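Local coordinates for protein fervidolysin (Fervidobacterium pennivorans, PDB 1R6V) that degrades keratin into peptides as a subtilisin-like, calcium-binding serine protease, allowing the bacterium to grow on native feathers, at residues A[128-133]-A[213-218]; A[168-173]-A[368-373]; A[173-178]-A[207-212]. The protein carries 1 engineered substitution. All blocks are in the same frame, centred on the assembly; numbering follows the deposited sequence.

All three contacts converge on one calcium ion in the subtilisin-like catalytic domain. Contact 1 supplies four of its six protein ligands, E129, D213, K215 and I217; contact 2 adds D171 and contact 3 adds the carbonyl of K211. The centre of contact 2 lies about 11 Å from those of contacts 1 and 3, which are about 14 Å apart. Contacts 1 and 2 are stitched by T369, whose OG1 is 2.7 Å from E130 OE2 and equally far from K215 NZ. Contacts 2 and 3 share E173 and are joined by K211 N, 2.8 Å from D171 O. The loop 168-173 follows strand 157-162, which ends at D162, inferred to belong to the charge relay system.

Contact 1: A[128-133]-A[213-218]; sequences GEELSN and DGKGIV. With CA (calcium ion), chain B.
The backbones of 128-133 and 213-218 run closest at E129 and G214, whose CA atoms are 3.9 Å apart, and separate slightly towards L131 and G216. Together they build most of a calcium site of the peptidase S8 catalytic domain. A type I turn from E129 to S132 presents two amides to the other loop: E130 N donates to G214 O and L131 N to G216 O. G214 and G216 both have positive phi, and the carbonyls of K215 and I217 meet the ion, while those of G214 and G216 face the turn. K211 and D171 complete the coordination.

E129 uses both carboxylate oxygens. Bent at chi2 (-65°), it brings its carboxylate back against the opposite loop, with CG resting 3.5 Å from V218 CB. OE1 binds the calcium at 2.4 Å and also accepts from D213 N through its syn lone pair, while G214 N reaches OE2 from above the carboxylate plane. Metal and amides thereby fix the rotation of the carboxylate, and the cation probably offsets the repulsion between OE1 and D213 OD1, 3.2 Å apart as fellow ligands. E130 is extended beyond CG and crosses the chain of K215 at a slant, and its OE1 takes a nearly straight bond from G216 N (2.9 Å, 174°), which sits above the carboxylate plane; OE2 is held by T369, which also bonds K215 NZ. An alanine in place of E130 would probably leave the G216 amide and the T369 hydroxyl without this acceptor, freeing the loop beside the metal to shift. L131 lays CD1 over the G216 backbone and meets I217 CG2 at 4.0 Å. D213 OD1, a calcium ligand at 2.5 Å, is also met from above its carboxylate plane by K215 N, closing an Asx turn.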
loop_
_atom_site.group_PDB
_atom_site.type_symbol
_atom_site.label_atom_id
_atom_site.label_comp_id
_atom_site.label_asym_id
_atom_site.label_seq_id
_atom_site.Cartn_x
_atom_site.Cartn_y
_atom_site.Cartn_z
ATOM N N GLY A 128 -21.833 21.295 26.767
ATOM C CA GLY A 128 -21.890 20.868 28.159
ATOM C C GLY A 128 -20.578 20.817 28.933
ATOM O O GLY A 128 -20.579 20.681 30.160
ATOM N N GLU A 129 -19.462 20.927 28.220
ATOM C CA GLU A 129 -18.133 20.869 28.832
ATOM C C GLU A 129 -17.588 22.270 29.054
ATOM O O GLU A 129 -17.874 23.177 28.276
ATOM C CB GLU A 129 -17.166 20.121 27.916
ATOM C CG GLU A 129 -17.765 18.876 27.311
ATOM C CD GLU A 129 -18.087 17.834 28.345
ATOM O OE1 GLU A 129 -17.174 17.050 28.683
ATOM O OE2 GLU A 129 -19.246 17.801 28.829
ATOM N N GLU A 130 -16.770 22.428 30.087
ATOM C CA GLU A 130 -16.208 23.731 30.396
ATOM C C GLU A 130 -15.396 24.341 29.255
ATOM O O GLU A 130 -15.306 25.560 29.154
ATOM C CB GLU A 130 -15.356 23.641 31.657
ATOM C CG GLU A 130 -14.125 22.795 31.491
ATOM C CD GLU A 130 -13.535 22.373 32.818
ATOM O OE1 GLU A 130 -12.598 21.556 32.804
ATOM O OE2 GLU A 130 -14.007 22.859 33.882
ATOM N N LEU A 131 -14.810 23.513 28.389
ATOM C CA LEU A 131 -14.028 24.048 27.278
ATOM C C LEU A 131 -14.777 24.075 25.946
ATOM O O LEU A 131 -14.175 24.323 24.898
ATOM C CB LEU A 131 -12.714 23.261 27.122
ATOM C CG LEU A 131 -11.852 23.211 28.396
ATOM C CD1 LEU A 131 -10.585 22.396 28.129
ATOM C CD2 LEU A 131 -11.501 24.636 28.858
ATOM N N SER A 132 -16.092 23.855 25.987
ATOM C CA SER A 132 -16.913 23.847 24.772
ATOM C C SER A 132 -16.692 25.040 23.863
ATOM O O SER A 132 -16.724 24.907 22.640
ATOM C CB SER A 132 -18.407 23.831 25.113
ATOM O OG SER A 132 -18.783 22.694 25.846
ATOM N N ASN A 133 -16.491 26.215 24.453
ATOM C CA ASN A 133 -16.343 27.418 23.634
ATOM C C ASN A 133 -15.172 27.356 22.670
ATOM O O ASN A 133 -15.158 28.040 21.645
ATOM C CB ASN A 133 -16.195 28.666 24.517
ATOM C CG ASN A 133 -14.873 28.697 25.264
ATOM O OD1 ASN A 133 -14.620 27.872 26.142
ATOM N ND2 ASN A 133 -14.015 29.647 24.906
ATOM N N ASP A 213 -18.471 14.823 30.226
ATOM C CA ASP A 213 -18.622 14.808 31.676
ATOM C C ASP A 213 -18.577 16.194 32.303
ATOM O O ASP A 213 -18.323 16.322 33.505
ATOM C CB ASP A 213 -17.515 13.939 32.289
ATOM C CG ASP A 213 -16.129 14.472 31.995
ATOM O OD1 ASP A 213 -16.027 15.476 31.268
ATOM O OD2 ASP A 213 -15.136 13.888 32.495
ATOM N N GLY A 214 -18.807 17.219 31.485
ATOM C CA GLY A 214 -18.797 18.591 31.968
ATOM C C GLY A 214 -17.422 19.229 32.088
ATOM O O GLY A 214 -17.307 20.455 32.175
ATOM N N LYS A 215 -16.377 18.405 32.083
ATOM C CA LYS A 215 -15.001 18.883 32.222
ATOM C C LYS A 215 -14.195 18.755 30.931
ATOM O O LYS A 215 -14.524 17.955 30.073
ATOM C CB LYS A 215 -14.292 18.075 33.306
ATOM C CG LYS A 215 -15.018 18.047 34.649
ATOM C CD LYS A 215 -14.869 19.378 35.368
ATOM C CE LYS A 215 -15.388 19.318 36.799
ATOM N NZ LYS A 215 -15.060 20.564 37.543
ATOM N N GLY A 216 -13.133 19.545 30.812
ATOM C CA GLY A 216 -12.280 19.482 29.631
ATOM C C GLY A 216 -13.034 19.612 28.318
ATOM O O GLY A 216 -13.883 20.493 28.175
ATOM N N ILE A 217 -12.725 18.748 27.352
ATOM C CA ILE A 217 -13.403 18.791 26.060
ATOM C C ILE A 217 -14.317 17.577 25.911
ATOM O O ILE A 217 -14.556 16.848 26.869
ATOM C CB ILE A 217 -12.386 18.816 24.881
ATOM C CG1 ILE A 217 -11.568 17.518 24.837
ATOM C CG2 ILE A 217 -11.398 19.972 25.074
ATOM C CD1 ILE A 217 -11.116 17.135 23.415
ATOM N N VAL A 218 -14.865 17.383 24.721
ATOM C CA VAL A 218 -15.710 16.220 24.484
ATOM C C VAL A 218 -15.432 15.830 23.036
ATOM O O VAL A 218 -15.130 16.688 22.209
ATOM C CB VAL A 218 -17.220 16.540 24.719
ATOM C CG1 VAL A 218 -17.658 17.708 23.860
ATOM C CG2 VAL A 218 -18.078 15.287 24.439
HETATM CA CA CA B . -15.061 16.021 29.002
#

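Contact 2: A[168-173]-A[368-373]; sequences THPDLE and ATNGGT. With CA (calcium ion), chain B.
H169 makes the polar link between 168-173 and 368-373: its NE2 donates to T373 O at 2.8 Å, with an angle of 164° at the hydrogen. The acceptor lies in the imidazole plane, although from the carbonyl's side the donor is somewhat tilted from the carbonyl plane. With CG anti to the backbone N (chi1 -164°), the ring reaches across to the second loop. Its other nitrogen is also engaged, since ND1 accepts from D171 N in the ring plane. Two in-plane bonds at separate edge atoms therefore fix the rotation of the imidazole, and the donor and acceptor roles indicate a proton on NE2. G372 comes obliquely to the ring, its CA 3.9 Å from H169 CE1; a CB there directed at the histidine would clash with CE1.

P170 opens a short 3-10 segment, 170-172, in the loop that follows strand 157-162 of the subtilisin-like domain, while 368-373 leads into strand 374-378. The contact thus joins two connections of the catalytic fold near its calcium site. The proline ring fits against the turn of the second loop: CG lies 3.5 Å from N370 O and 3.7 Å from G372 CA. That turn is an Asx turn, in which N370 OD1 accepts from G372 N, 2.9 Å away, with the donor well above the amide's carbonyl plane.

D171 carries the segment to the metal. Its OD1 binds the calcium at 2.3 Å, while OD2 is held by the hydroxyl of Y374, so the two carboxylate oxygens have different partners. The amide of N370 stands nearly perpendicular to this carboxylate, the planes 85° apart, with ND2 4.1 Å from D171 CG.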
loop_
_atom_site.group_PDB
_atom_site.type_symbol
_atom_site.label_atom_id
_atom_site.label_comp_id
_atom_site.label_asym_id
_atom_site.label_seq_id
_atom_site.Cartn_x
_atom_site.Cartn_y
_atom_site.Cartn_z
ATOM N N THR A 168 -4.750 7.270 30.984
ATOM C CA THR A 168 -4.907 7.752 32.354
ATOM C C THR A 168 -5.383 9.205 32.377
ATOM O O THR A 168 -5.616 9.773 33.441
ATOM C CB THR A 168 -3.590 7.614 33.174
ATOM O OG1 THR A 168 -2.623 8.566 32.726
ATOM C CG2 THR A 168 -3.024 6.208 33.031
ATOM N N HIS A 169 -5.531 9.807 31.200
ATOM C CA HIS A 169 -6.021 11.181 31.117
ATOM C C HIS A 169 -7.439 11.168 31.697
ATOM O O HIS A 169 -8.247 10.295 31.372
ATOM C CB HIS A 169 -6.073 11.642 29.652
ATOM C CG HIS A 169 -6.189 13.123 29.489
ATOM N ND1 HIS A 169 -7.293 13.835 29.901
ATOM C CD2 HIS A 169 -5.299 14.037 29.028
ATOM C CE1 HIS A 169 -7.080 15.125 29.707
ATOM N NE2 HIS A 169 -5.879 15.275 29.176
ATOM N N PRO A 170 -7.765 12.146 32.547
ATOM C CA PRO A 170 -9.102 12.179 33.133
ATOM C C PRO A 170 -10.229 12.275 32.103
ATOM O O PRO A 170 -11.273 11.656 32.279
ATOM C CB PRO A 170 -9.037 13.373 34.093
ATOM C CG PRO A 170 -7.970 14.248 33.511
ATOM C CD PRO A 170 -6.936 13.259 33.035
ATOM N N ASP A 171 -10.012 13.026 31.022
ATOM C CA ASP A 171 -11.027 13.174 29.970
ATOM C C ASP A 171 -11.181 11.896 29.127
ATOM O O ASP A 171 -12.007 11.852 28.213
ATOM C CB ASP A 171 -10.654 14.335 29.037
ATOM C CG ASP A 171 -11.778 15.349 28.862
ATOM O OD1 ASP A 171 -12.944 15.038 29.175
ATOM O OD2 ASP A 171 -11.491 16.468 28.386
ATOM N N LEU A 172 -10.372 10.873 29.400
ATOM C CA LEU A 172 -10.485 9.626 28.648
ATOM C C LEU A 172 -10.882 8.479 29.560
ATOM O O LEU A 172 -10.880 7.323 29.138
ATOM C CB LEU A 172 -9.167 9.280 27.936
ATOM C CG LEU A 172 -8.731 10.272 26.847
ATOM C CD1 LEU A 172 -7.387 9.829 26.257
ATOM C CD2 LEU A 172 -9.791 10.313 25.741
ATOM N N GLU A 173 -11.225 8.791 30.807
ATOM C CA GLU A 173 -11.622 7.748 31.750
ATOM C C GLU A 173 -12.810 6.970 31.205
ATOM O O GLU A 173 -13.787 7.554 30.746
ATOM C CB GLU A 173 -11.981 8.363 33.114
ATOM C CG GLU A 173 -12.175 7.324 34.226
ATOM C CD GLU A 173 -13.557 6.672 34.207
ATOM O OE1 GLU A 173 -13.688 5.535 34.718
ATOM O OE2 GLU A 173 -14.511 7.302 33.696
ATOM N N ALA A 368 -8.929 24.105 32.208
ATOM C CA ALA A 368 -9.583 22.839 32.571
ATOM C C ALA A 368 -9.589 22.706 34.097
ATOM O O ALA A 368 -8.688 23.205 34.770
ATOM C CB ALA A 368 -8.834 21.649 31.948
ATOM N N THR A 369 -10.592 22.034 34.649
ATOM C CA THR A 369 -10.641 21.888 36.100
ATOM C C THR A 369 -10.573 20.427 36.531
ATOM O O THR A 369 -10.947 20.084 37.651
ATOM C CB THR A 369 -11.918 22.533 36.691
ATOM O OG1 THR A 369 -13.077 21.863 36.189
ATOM C CG2 THR A 369 -11.995 24.004 36.324
ATOM N N ASN A 370 -10.073 19.569 35.647
ATOM C CA ASN A 370 -9.986 18.147 35.951
ATOM C C ASN A 370 -8.559 17.666 36.137
ATOM O O ASN A 370 -8.316 16.463 36.257
ATOM C CB ASN A 370 -10.663 17.336 34.844
ATOM C CG ASN A 370 -10.090 17.629 33.478
ATOM O OD1 ASN A 370 -9.127 18.386 33.345
ATOM N ND2 ASN A 370 -10.681 17.033 32.446
ATOM N N GLY A 371 -7.623 18.608 36.172
ATOM C CA GLY A 371 -6.224 18.271 36.337
ATOM C C GLY A 371 -5.592 17.709 35.075
ATOM O O GLY A 371 -4.437 17.294 35.092
ATOM N N GLY A 372 -6.343 17.697 33.977
ATOM C CA GLY A 372 -5.801 17.170 32.732
ATOM C C GLY A 372 -4.982 18.157 31.907
ATOM O O GLY A 372 -5.076 19.371 32.094
ATOM N N THR A 373 -4.185 17.619 30.986
ATOM C CA THR A 373 -3.333 18.419 30.104
ATOM C C THR A 373 -3.904 18.462 28.696
ATOM O O THR A 373 -4.359 17.449 28.180
ATOM C CB THR A 373 -1.921 17.835 30.047
ATOM O OG1 THR A 373 -2.004 16.408 29.880
ATOM C CG2 THR A 373 -1.172 18.144 31.357
HETATM CA CA CA B . -15.061 16.021 29.002
#

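Contact 3: A[173-178]-A[207-212]; sequences EGQVIA and TIAAKK. With CA (calcium ion), chain B.
Charge pairing joins E173 and K211 at the outer end of this contact. K211 NZ donates to E173 OE2 at 2.9 Å in a salt bridge, approaching the anti side of the oxygen and 26° out of the carboxylate plane. The two side chains lie side by side and point the same way. The lysine chain is fully extended (chi1 -169°), which carries the ammonium group straight out alongside the glutamate, whereas E173 bends at chi2 (-81°) to bring its carboxylate round to it. The aliphatic part of the lysine follows the neighbouring loop, with CD 3.6 Å from E173 O.

Metal coordination occupies the backbone of the same lysine: K211 O binds the calcium at 2.3 Å. Helix 200-209 of the subtilisin-like domain reaches its C-terminal part here, and the chain then extends through A210 and K211 to the ion. The facing residues 173-178 form the connection towards strand 179-181. This contact therefore fastens that connection to the helix exit. K211 has a role at both ends, its carbonyl at the metal and its ammonium group at E173, while D171 O receives its backbone amide.

Van der Waals contact is centred on Q175, which enters between A209 and K211. Its chain, bent at chi2, crosses that of K211 at about a right angle, and Q175 CG lies 4.0 Å from K211 CB. The same CG approaches the A209 carbonyl, 3.5 Å from A209 O. The backbones of Q175 and I177 are hydrogen-bonded to I226 of strand 225-230, a residue that the A209 side chain also touches.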
loop_
_atom_site.group_PDB
_atom_site.type_symbol
_atom_site.label_atom_id
_atom_site.label_comp_id
_atom_site.label_asym_id
_atom_site.label_seq_id
_atom_site.Cartn_x
_atom_site.Cartn_y
_atom_site.Cartn_z
ATOM N N GLU A 173 -11.225 8.791 30.807
ATOM C CA GLU A 173 -11.622 7.748 31.750
ATOM C C GLU A 173 -12.810 6.970 31.205
ATOM O O GLU A 173 -13.787 7.554 30.746
ATOM C CB GLU A 173 -11.981 8.363 33.114
ATOM C CG GLU A 173 -12.175 7.324 34.226
ATOM C CD GLU A 173 -13.557 6.672 34.207
ATOM O OE1 GLU A 173 -13.688 5.535 34.718
ATOM O OE2 GLU A 173 -14.511 7.302 33.696
ATOM N N GLY A 174 -12.719 5.643 31.248
ATOM C CA GLY A 174 -13.801 4.809 30.753
ATOM C C GLY A 174 -13.929 4.759 29.243
ATOM O O GLY A 174 -14.729 3.984 28.712
ATOM N N GLN A 175 -13.118 5.554 28.541
ATOM C CA GLN A 175 -13.168 5.621 27.082
ATOM C C GLN A 175 -12.135 4.797 26.322
ATOM O O GLN A 175 -12.285 4.585 25.120
ATOM C CB GLN A 175 -13.024 7.082 26.628
ATOM C CG GLN A 175 -14.067 8.001 27.213
ATOM C CD GLN A 175 -15.422 7.784 26.591
ATOM O OE1 GLN A 175 -15.756 8.381 25.562
ATOM N NE2 GLN A 175 -16.207 6.905 27.195
ATOM N N VAL A 176 -11.093 4.354 27.010
ATOM C CA VAL A 176 -10.021 3.601 26.360
ATOM C C VAL A 176 -10.070 2.149 26.797
ATOM O O VAL A 176 -9.814 1.842 27.964
ATOM C CB VAL A 176 -8.645 4.203 26.717
ATOM C CG1 VAL A 176 -7.533 3.434 26.006
ATOM C CG2 VAL A 176 -8.605 5.687 26.322
ATOM N N ILE A 177 -10.406 1.264 25.865
ATOM C CA ILE A 177 -10.498 -0.161 26.175
ATOM C C ILE A 177 -9.186 -0.885 25.893
ATOM O O ILE A 177 -8.184 -0.248 25.553
ATOM C CB ILE A 177 -11.650 -0.822 25.395
ATOM C CG1 ILE A 177 -11.423 -0.697 23.888
ATOM C CG2 ILE A 177 -12.970 -0.164 25.783
ATOM C CD1 ILE A 177 -12.437 -1.460 23.058
ATOM N N ALA A 178 -9.182 -2.208 26.038
ATOM C CA ALA A 178 -7.953 -2.973 25.823
ATOM C C ALA A 178 -7.428 -2.780 24.409
ATOM O O ALA A 178 -8.189 -2.809 23.439
ATOM C CB ALA A 178 -8.192 -4.462 26.105
ATOM N N THR A 207 -10.182 13.915 20.385
ATOM C CA THR A 207 -11.054 14.525 19.373
ATOM C C THR A 207 -12.189 13.590 19.011
ATOM O O THR A 207 -13.319 14.011 18.785
ATOM C CB THR A 207 -10.260 14.857 18.109
ATOM O OG1 THR A 207 -9.328 15.903 18.423
ATOM C CG2 THR A 207 -11.187 15.303 16.983
ATOM N N ILE A 208 -11.861 12.313 18.974
ATOM C CA ILE A 208 -12.829 11.272 18.643
ATOM C C ILE A 208 -13.792 10.940 19.777
ATOM O O ILE A 208 -15.004 10.868 19.567
ATOM C CB ILE A 208 -12.123 9.951 18.275
ATOM C CG1 ILE A 208 -11.357 10.111 16.961
ATOM C CG2 ILE A 208 -13.154 8.812 18.156
ATOM C CD1 ILE A 208 -10.435 8.947 16.651
ATOM N N ALA A 209 -13.250 10.706 20.973
ATOM C CA ALA A 209 -14.099 10.300 22.083
ATOM C C ALA A 209 -13.814 10.837 23.480
ATOM O O ALA A 209 -14.017 10.116 24.460
ATOM C CB ALA A 209 -14.130 8.774 22.133
ATOM N N ALA A 210 -13.350 12.072 23.615
ATOM C CA ALA A 210 -13.138 12.566 24.966
ATOM C C ALA A 210 -14.502 12.462 25.665
ATOM O O ALA A 210 -15.553 12.724 25.073
ATOM C CB ALA A 210 -12.637 14.017 24.948
ATOM N N LYS A 211 -14.478 12.073 26.929
ATOM C CA LYS A 211 -15.693 11.873 27.719
ATOM C C LYS A 211 -16.607 13.086 27.910
ATOM O O LYS A 211 -16.141 14.181 28.196
ATOM C CB LYS A 211 -15.275 11.326 29.083
ATOM C CG LYS A 211 -16.387 10.806 29.976
ATOM C CD LYS A 211 -15.801 10.471 31.352
ATOM C CE LYS A 211 -16.846 9.904 32.298
ATOM N NZ LYS A 211 -16.288 9.646 33.661
ATOM N N LYS A 212 -17.912 12.892 27.747
ATOM C CA LYS A 212 -18.849 13.989 27.972
ATOM C C LYS A 212 -19.115 13.937 29.476
ATOM O O LYS A 212 -19.874 13.096 29.954
ATOM C CB LYS A 212 -20.136 13.766 27.190
ATOM C CG LYS A 212 -21.053 14.972 27.162
ATOM C CD LYS A 212 -22.210 14.711 26.224
ATOM C CE LYS A 212 -23.118 15.923 26.123
ATOM N NZ LYS A 212 -23.639 16.368 27.450
HETATM CA CA CA B . -15.061 16.021 29.002
#